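Long-range contacts in cellulose-binding protein (Saccharophagus degradans, PDB 2YHG), which is associated with carbohydrate metabolism, probably binding polysaccharides and perhaps hydrolysing glycosidic bonds, the part described here comprising its nucleoside hydrolase-like and C-terminal domains: residues V146-I157 with L180-A191; Y204-S212 with F271-M281. All coordinates share one frame; numbering follows the deposited sequence.

Contact 1 (V146-I157 with L180-A191). With CA (calcium ion), chain B.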
# COMPACT_ATOMS: atom_id res chain seq x y z
N VAL A 146 11.86 3.70 -1.09
CA VAL A 146 10.68 4.49 -1.01
C VAL A 146 9.78 4.31 -2.21
O VAL A 146 10.19 4.13 -3.36
CB VAL A 146 11.02 5.93 -0.75
CG1 VAL A 146 11.87 6.44 -1.85
CG2 VAL A 146 9.78 6.78 -0.54
N TRP A 147 8.50 4.18 -1.86
CA TRP A 147 7.44 4.06 -2.83
C TRP A 147 6.95 5.44 -3.21
O TRP A 147 6.71 6.29 -2.35
CB TRP A 147 6.27 3.28 -2.28
CG TRP A 147 6.57 1.84 -2.13
CD1 TRP A 147 7.28 1.24 -1.12
CD2 TRP A 147 6.30 0.82 -3.09
NE1 TRP A 147 7.48 -0.07 -1.41
CE2 TRP A 147 6.89 -0.37 -2.61
CE3 TRP A 147 5.64 0.79 -4.32
CZ2 TRP A 147 6.85 -1.55 -3.33
CZ3 TRP A 147 5.57 -0.38 -5.02
CH2 TRP A 147 6.19 -1.55 -4.52
N ALA A 148 6.76 5.64 -4.51
CA ALA A 148 6.05 6.80 -5.02
C ALA A 148 4.86 6.29 -5.82
O ALA A 148 5.01 5.39 -6.62
CB ALA A 148 6.95 7.72 -5.85
N THR A 149 3.69 6.87 -5.59
CA THR A 149 2.48 6.35 -6.17
C THR A 149 1.85 7.35 -7.12
O THR A 149 2.02 8.57 -7.01
CB THR A 149 1.49 5.90 -5.12
OG1 THR A 149 0.91 7.07 -4.54
CG2 THR A 149 2.16 5.02 -4.04
N CYS A 150 1.05 6.81 -8.03
CA CYS A 150 0.29 7.59 -9.01
C CYS A 150 -1.19 7.34 -8.80
O CYS A 150 -1.75 6.36 -9.29
CB CYS A 150 0.69 7.22 -10.44
SG CYS A 150 2.46 6.91 -10.58
N TRP A 151 -1.84 8.22 -8.04
CA TRP A 151 -3.29 8.21 -7.94
C TRP A 151 -3.93 8.88 -9.15
O TRP A 151 -5.10 8.62 -9.47
CB TRP A 151 -3.79 8.86 -6.65
CG TRP A 151 -3.33 8.27 -5.36
CD1 TRP A 151 -2.31 7.38 -5.14
CD2 TRP A 151 -3.82 8.64 -4.08
NE1 TRP A 151 -2.17 7.14 -3.79
CE2 TRP A 151 -3.07 7.94 -3.11
CE3 TRP A 151 -4.84 9.51 -3.66
CZ2 TRP A 151 -3.28 8.11 -1.75
CZ3 TRP A 151 -5.03 9.70 -2.30
CH2 TRP A 151 -4.27 9.00 -1.36
N GLY A 152 -3.18 9.78 -9.78
CA GLY A 152 -3.44 10.29 -11.11
C GLY A 152 -2.29 9.81 -12.00
O GLY A 152 -1.97 8.62 -12.03
N GLY A 153 -1.68 10.75 -12.73
CA GLY A 153 -0.52 10.42 -13.53
C GLY A 153 0.73 10.20 -12.69
O GLY A 153 0.72 10.35 -11.47
N CYS A 154 1.81 9.80 -13.36
CA CYS A 154 3.09 9.60 -12.70
C CYS A 154 4.11 10.69 -13.03
O CYS A 154 5.29 10.54 -12.66
CB CYS A 154 3.71 8.25 -13.03
SG CYS A 154 2.75 6.77 -12.60
N ASN A 155 3.72 11.80 -13.67
CA ASN A 155 4.72 12.70 -14.16
C ASN A 155 5.54 13.43 -13.12
O ASN A 155 6.62 13.94 -13.47
CB ASN A 155 4.21 13.64 -15.24
CG ASN A 155 3.33 14.77 -14.73
OD1 ASN A 155 2.86 14.79 -13.59
ND2 ASN A 155 3.12 15.75 -15.59
N THR A 156 5.11 13.53 -11.87
CA THR A 156 5.97 14.14 -10.84
C THR A 156 7.13 13.22 -10.52
O THR A 156 8.26 13.66 -10.26
CB THR A 156 5.17 14.51 -9.59
OG1 THR A 156 4.04 15.33 -9.94
CG2 THR A 156 6.02 15.28 -8.62
N ILE A 157 6.88 11.91 -10.55
CA ILE A 157 7.93 10.91 -10.40
C ILE A 157 8.85 10.98 -11.64
O ILE A 157 10.09 10.94 -11.50
CB ILE A 157 7.35 9.50 -10.24
CG1 ILE A 157 6.31 9.44 -9.11
CG2 ILE A 157 8.49 8.52 -9.97
CD1 ILE A 157 5.51 8.14 -9.06
N LEU A 180 13.91 3.21 -5.45
CA LEU A 180 12.55 3.67 -5.75
C LEU A 180 11.68 2.47 -6.12
O LEU A 180 12.18 1.48 -6.65
CB LEU A 180 12.63 4.66 -6.91
CG LEU A 180 11.35 5.40 -7.32
CD1 LEU A 180 10.75 6.21 -6.20
CD2 LEU A 180 11.67 6.24 -8.54
N ARG A 181 10.37 2.61 -5.89
CA ARG A 181 9.37 1.71 -6.44
C ARG A 181 8.17 2.56 -6.82
O ARG A 181 7.92 3.57 -6.15
CB ARG A 181 8.90 0.62 -5.49
CG ARG A 181 9.94 -0.46 -5.18
CD ARG A 181 10.62 -0.13 -3.88
NE ARG A 181 11.55 -1.23 -3.50
CZ ARG A 181 12.82 -1.32 -3.89
NH1 ARG A 181 13.36 -0.42 -4.69
NH2 ARG A 181 13.59 -2.22 -3.33
N VAL A 182 7.47 2.18 -7.87
CA VAL A 182 6.29 2.91 -8.30
C VAL A 182 5.07 2.01 -8.25
O VAL A 182 5.09 0.89 -8.77
CB VAL A 182 6.47 3.49 -9.72
CG1 VAL A 182 5.18 4.16 -10.22
CG2 VAL A 182 7.63 4.49 -9.75
N TYR A 183 3.99 2.54 -7.66
CA TYR A 183 2.66 1.90 -7.72
C TYR A 183 1.75 2.89 -8.43
O TYR A 183 1.39 3.93 -7.89
CB TYR A 183 2.15 1.56 -6.30
CG TYR A 183 0.99 0.61 -6.29
CD1 TYR A 183 -0.23 0.92 -6.88
CD2 TYR A 183 1.07 -0.61 -5.64
CE1 TYR A 183 -1.30 0.07 -6.79
CE2 TYR A 183 -0.02 -1.50 -5.57
CZ TYR A 183 -1.21 -1.14 -6.15
OH TYR A 183 -2.34 -1.93 -6.10
N ASP A 184 1.42 2.54 -9.68
CA ASP A 184 0.60 3.34 -10.59
C ASP A 184 -0.80 2.75 -10.62
O ASP A 184 -0.96 1.59 -10.98
CB ASP A 184 1.28 3.28 -11.96
CG ASP A 184 0.44 3.71 -13.14
OD1 ASP A 184 -0.66 4.27 -12.94
OD2 ASP A 184 0.92 3.48 -14.30
N ILE A 185 -1.81 3.53 -10.25
CA ILE A 185 -3.19 3.09 -10.39
C ILE A 185 -3.66 3.34 -11.83
O ILE A 185 -3.83 4.48 -12.25
CB ILE A 185 -4.12 3.82 -9.40
CG1 ILE A 185 -3.74 3.47 -7.95
CG2 ILE A 185 -5.59 3.47 -9.73
CD1 ILE A 185 -4.27 2.12 -7.48
N LEU A 186 -3.85 2.24 -12.56
CA LEU A 186 -4.55 2.18 -13.84
C LEU A 186 -3.85 2.79 -15.03
O LEU A 186 -4.25 2.48 -16.17
CB LEU A 186 -5.97 2.72 -13.74
CG LEU A 186 -6.94 1.79 -13.02
CD1 LEU A 186 -8.13 2.56 -12.42
CD2 LEU A 186 -7.46 0.74 -14.00
N GLY A 187 -2.88 3.67 -14.89
CA GLY A 187 -2.23 4.35 -16.00
C GLY A 187 -3.03 5.54 -16.43
O GLY A 187 -4.05 5.47 -17.13
N GLN A 188 -2.60 6.71 -15.94
CA GLN A 188 -3.34 7.94 -16.14
C GLN A 188 -2.47 9.05 -16.70
O GLN A 188 -2.93 10.18 -16.83
CB GLN A 188 -4.04 8.38 -14.86
CG GLN A 188 -5.05 7.34 -14.38
CD GLN A 188 -5.61 7.74 -13.04
OE1 GLN A 188 -6.28 8.76 -12.94
NE2 GLN A 188 -5.34 6.96 -12.00
N ASP A 189 -1.24 8.74 -17.09
CA ASP A 189 -0.52 9.59 -18.00
C ASP A 189 0.54 8.78 -18.70
O ASP A 189 0.84 7.64 -18.35
CB ASP A 189 0.02 10.89 -17.37
CG ASP A 189 1.20 10.74 -16.42
OD1 ASP A 189 1.75 9.63 -16.28
OD2 ASP A 189 1.56 11.78 -15.81
N ASN A 190 1.13 9.39 -19.73
CA ASN A 190 2.17 8.75 -20.53
C ASN A 190 3.53 8.76 -19.84
O ASN A 190 4.45 8.09 -20.28
CB ASN A 190 2.22 9.42 -21.91
CG ASN A 190 2.39 10.91 -21.82
OD1 ASN A 190 3.34 11.37 -21.18
ND2 ASN A 190 1.54 11.67 -22.52
N ALA A 191 3.66 9.47 -18.71
CA ALA A 191 4.93 9.57 -17.99
C ALA A 191 5.23 8.30 -17.22
O ALA A 191 6.39 7.92 -17.10
CB ALA A 191 4.94 10.78 -17.08
CA CA B . -7.13 9.64 -8.72
O HOH W 1 -0.79 6.82 -13.79
O HOH W 2 -7.75 10.04 -11.09
O HOH W 3 -9.47 8.76 -9.33
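W147 and R181 pair on adjacent parallel strands, joined by alternating backbone bonds running from R181 N-V146 O to I185 N-C150 O, and CB of R181 lies over the tryptophan, 3.3 Å from the centroid of its six-membered ring and near the ring normal, a CH-pi contact. The arginine turns at CG (chi2 97°), which carries its guanidinium past the indole at nearly a right angle to the ring, toward S260, which its NE bonds. On the face of A148 and V182, I157 CG2 meets V182 CG2 tip to tip at 4.1 Å, while the C150-C154 disulfide packs on V182 and D184. Beyond the strands, D189 OD1 takes the N-H of C154 at 2.9 Å from above the carboxylate plane. OD1 also forms a weak capping bond with A191 N, and OD2 a weak bond with N155 N, so one carboxylate meets the first turns of two helices.

Q188 can be followed outward: CB rests 3.5 Å from G152 O, and CG extends past the same oxygen. Q188 NE2 donates to two carbonyls, I185 O at 2.9 Å in the amide plane and W151 O at 3.0 Å from above the carbonyl plane. OE1 binds a water on the calcium ion, whose ligands include W151 O (2.4 Å), D36, D43 and D244. This is a beta-alpha-beta crossover with a metal site at the C-terminal strand ends, consistent with the nucleoside hydrolase-like fold.

Contact 2 (Y204-S212 with F271-M281); sequences YIRARSVYS and FPSKQAGVRGM
F271 meets I205 with the face of its ring. CG2 of I205 comes down toward the rim, 3.5 Å from F271 CE1, a CH-pi contact. The first torsion of I205 sets CG1 beside the backbone N (chi1 -66°), and this branch brings CD1 within 4.0 Å of F271 CD2; A207 CB adds a touch at CE1.

I205 and A207 lie on strand 203-207, the outermost parallel strand of the nucleoside hydrolase-like domain, bonded through its backbone to Y297 of strand 295-298; the opposing segment carries strand 273-276, which pairs antiparallel with 295-298.

One methyl of V278, CG1, touches two arginines: it stands 3.8 Å from R206 CD and lies over one face of the R208 guanidinium, 3.6 Å from R208 NE. The R206 chain runs past the valine in the opposite direction, then bends at CD (chi3 -76°), placing NH1 2.9 Å from V278 O in a bent hydrogen bond, with G280 CA over a face of the guanidinium. D184 and D288 form salt bridges with this same group, so its buried charge is probably well compensated. R208 is linked through separate waters, from NH1 to R279 O and from NH2 to Q275 OE1.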
# COMPACT_ATOMS: atom_id res chain seq x y z
N TYR A 204 7.95 -1.47 -10.95
CA TYR A 204 6.84 -0.65 -11.45
C TYR A 204 5.60 -1.53 -11.56
O TYR A 204 5.60 -2.50 -12.32
CB TYR A 204 7.19 -0.04 -12.82
CG TYR A 204 6.22 0.98 -13.31
CD1 TYR A 204 4.93 0.63 -13.68
CD2 TYR A 204 6.58 2.30 -13.41
CE1 TYR A 204 4.03 1.59 -14.10
CE2 TYR A 204 5.68 3.26 -13.82
CZ TYR A 204 4.41 2.91 -14.16
OH TYR A 204 3.54 3.89 -14.58
N ILE A 205 4.58 -1.18 -10.80
CA ILE A 205 3.27 -1.81 -10.84
C ILE A 205 2.28 -0.88 -11.50
O ILE A 205 2.19 0.29 -11.12
CB ILE A 205 2.77 -2.09 -9.39
CG1 ILE A 205 3.65 -3.13 -8.69
CG2 ILE A 205 1.29 -2.49 -9.40
CD1 ILE A 205 3.43 -3.19 -7.20
N ARG A 206 1.54 -1.36 -12.51
CA ARG A 206 0.34 -0.68 -13.01
C ARG A 206 -0.84 -1.55 -12.64
O ARG A 206 -1.12 -2.56 -13.30
CB ARG A 206 0.40 -0.38 -14.51
CG ARG A 206 -0.82 0.31 -15.05
CD ARG A 206 -0.69 0.82 -16.48
NE ARG A 206 0.11 2.03 -16.53
CZ ARG A 206 0.40 2.70 -17.64
NH1 ARG A 206 0.15 2.18 -18.83
NH2 ARG A 206 0.96 3.90 -17.57
N ALA A 207 -1.49 -1.21 -11.54
CA ALA A 207 -2.59 -2.00 -11.01
C ALA A 207 -3.88 -1.64 -11.72
O ALA A 207 -4.20 -0.45 -11.86
CB ALA A 207 -2.74 -1.75 -9.52
N ARG A 208 -4.63 -2.64 -12.12
CA ARG A 208 -5.87 -2.39 -12.84
C ARG A 208 -7.09 -3.01 -12.20
O ARG A 208 -8.22 -2.59 -12.49
CB ARG A 208 -5.75 -2.87 -14.26
CG ARG A 208 -4.62 -2.22 -15.03
CD ARG A 208 -4.56 -2.77 -16.47
NE ARG A 208 -4.13 -4.16 -16.45
CZ ARG A 208 -4.39 -5.02 -17.43
NH1 ARG A 208 -5.01 -4.62 -18.55
NH2 ARG A 208 -4.09 -6.30 -17.27
N SER A 209 -6.92 -4.00 -11.34
CA SER A 209 -8.06 -4.72 -10.79
C SER A 209 -8.41 -4.16 -9.41
O SER A 209 -8.28 -4.85 -8.38
CB SER A 209 -7.80 -6.22 -10.73
OG SER A 209 -7.71 -6.81 -12.02
N VAL A 210 -8.83 -2.91 -9.41
CA VAL A 210 -8.92 -2.10 -8.20
C VAL A 210 -10.36 -1.79 -7.80
O VAL A 210 -10.59 -0.93 -6.95
CB VAL A 210 -8.10 -0.78 -8.34
CG1 VAL A 210 -6.63 -1.12 -8.49
CG2 VAL A 210 -8.63 0.09 -9.49
N TYR A 211 -11.32 -2.52 -8.36
CA TYR A 211 -12.73 -2.17 -8.29
C TYR A 211 -13.62 -3.19 -7.60
O TYR A 211 -14.83 -3.00 -7.56
CB TYR A 211 -13.26 -1.95 -9.69
CG TYR A 211 -12.71 -0.73 -10.39
CD1 TYR A 211 -13.00 0.54 -9.93
CD2 TYR A 211 -11.91 -0.83 -11.50
CE1 TYR A 211 -12.50 1.68 -10.59
CE2 TYR A 211 -11.48 0.28 -12.19
CZ TYR A 211 -11.80 1.53 -11.74
OH TYR A 211 -11.45 2.65 -12.48
N SER A 212 -13.07 -4.29 -7.07
CA SER A 212 -13.91 -5.40 -6.60
C SER A 212 -13.97 -5.54 -5.08
O SER A 212 -14.72 -6.37 -4.59
CB SER A 212 -13.41 -6.72 -7.17
OG SER A 212 -13.49 -6.70 -8.57
N PHE A 271 0.83 -9.52 -7.81
CA PHE A 271 1.37 -9.19 -9.14
C PHE A 271 2.37 -10.27 -9.54
O PHE A 271 3.54 -10.18 -9.24
CB PHE A 271 2.02 -7.81 -9.09
CG PHE A 271 1.08 -6.77 -8.54
CD1 PHE A 271 0.12 -6.18 -9.34
CD2 PHE A 271 1.10 -6.40 -7.21
CE1 PHE A 271 -0.78 -5.28 -8.84
CE2 PHE A 271 0.20 -5.49 -6.71
CZ PHE A 271 -0.76 -4.96 -7.52
N PRO A 272 1.88 -11.34 -10.18
CA PRO A 272 2.73 -12.53 -10.35
C PRO A 272 3.76 -12.40 -11.46
O PRO A 272 4.67 -13.22 -11.53
CB PRO A 272 1.72 -13.63 -10.66
CG PRO A 272 0.56 -12.92 -11.25
CD PRO A 272 0.47 -11.63 -10.49
N SER A 273 3.58 -11.44 -12.39
CA SER A 273 4.46 -11.31 -13.53
C SER A 273 4.36 -9.94 -14.09
O SER A 273 3.39 -9.21 -13.83
CB SER A 273 4.10 -12.32 -14.62
OG SER A 273 2.80 -12.07 -15.11
N LYS A 274 5.37 -9.57 -14.85
CA LYS A 274 5.29 -8.42 -15.73
C LYS A 274 4.56 -8.83 -17.00
O LYS A 274 4.74 -9.93 -17.51
CB LYS A 274 6.68 -7.92 -16.12
CG LYS A 274 7.54 -7.48 -14.99
CD LYS A 274 8.86 -6.93 -15.46
CE LYS A 274 9.90 -6.86 -14.35
NZ LYS A 274 11.23 -6.65 -14.90
N GLN A 275 3.75 -7.91 -17.51
CA GLN A 275 3.09 -8.06 -18.78
C GLN A 275 3.53 -6.99 -19.74
O GLN A 275 3.94 -5.90 -19.31
CB GLN A 275 1.56 -8.04 -18.63
CG GLN A 275 1.01 -9.10 -17.70
CD GLN A 275 -0.49 -9.16 -17.73
OE1 GLN A 275 -1.12 -8.64 -18.67
NE2 GLN A 275 -1.08 -9.81 -16.74
N ALA A 276 3.42 -7.27 -21.03
CA ALA A 276 3.80 -6.33 -22.07
C ALA A 276 2.63 -5.43 -22.45
O ALA A 276 1.48 -5.87 -22.59
CB ALA A 276 4.27 -7.09 -23.33
N GLY A 277 2.90 -4.15 -22.65
CA GLY A 277 1.96 -3.25 -23.24
C GLY A 277 0.72 -2.99 -22.43
O GLY A 277 -0.34 -2.71 -22.97
N VAL A 278 0.84 -3.00 -21.10
CA VAL A 278 -0.33 -2.78 -20.22
C VAL A 278 -0.84 -1.35 -20.48
O VAL A 278 -0.12 -0.37 -20.25
CB VAL A 278 0.02 -2.96 -18.74
CG1 VAL A 278 -1.20 -2.69 -17.89
CG2 VAL A 278 0.52 -4.36 -18.47
N ARG A 279 -2.06 -1.23 -20.98
CA ARG A 279 -2.58 0.06 -21.40
C ARG A 279 -3.24 0.83 -20.26
O ARG A 279 -3.92 0.23 -19.41
CB ARG A 279 -3.56 -0.10 -22.56
CG ARG A 279 -2.96 -0.74 -23.81
CD ARG A 279 -1.75 0.00 -24.32
NE ARG A 279 -1.33 -0.50 -25.63
CZ ARG A 279 -0.08 -0.57 -26.07
NH1 ARG A 279 0.96 -0.36 -25.28
NH2 ARG A 279 0.14 -0.82 -27.37
N GLY A 280 -3.09 2.13 -20.30
CA GLY A 280 -3.73 3.04 -19.37
C GLY A 280 -5.19 3.27 -19.70
O GLY A 280 -5.77 2.65 -20.59
N MET A 281 -5.78 4.20 -18.97
CA MET A 281 -7.18 4.52 -19.10
C MET A 281 -7.49 5.23 -20.40
O MET A 281 -6.62 5.71 -21.12
CB MET A 281 -7.62 5.37 -17.92
CG MET A 281 -7.41 4.68 -16.57
SD MET A 281 -8.15 5.51 -15.15
CE MET A 281 -9.84 4.94 -15.30
O HOH W 4 -5.29 -2.12 -19.74
O HOH W 5 -3.77 -8.20 -19.43

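From the N terminus, contact 1 comes first: strand 146-150 is followed by helices 155-167 and 170-178, and the chain returns as strand 180-185, closing a compact, largely helical loop. Helix 190-198 then leads to strand 203-207, where contact 2 opens. It closes a longer loop, 58 residues containing three short helices and the calcium ligand D244, when the chain arrives at 271-281. The two are in series, neither nested nor crossed. They adjoin through neighbouring strands of one sheet, where D184 meets the Y204 hydroxyl with its carboxylate and I205 O with its backbone N. Together they connect the interior of the parallel sheet, through its outermost strand, to the small antiparallel sheet.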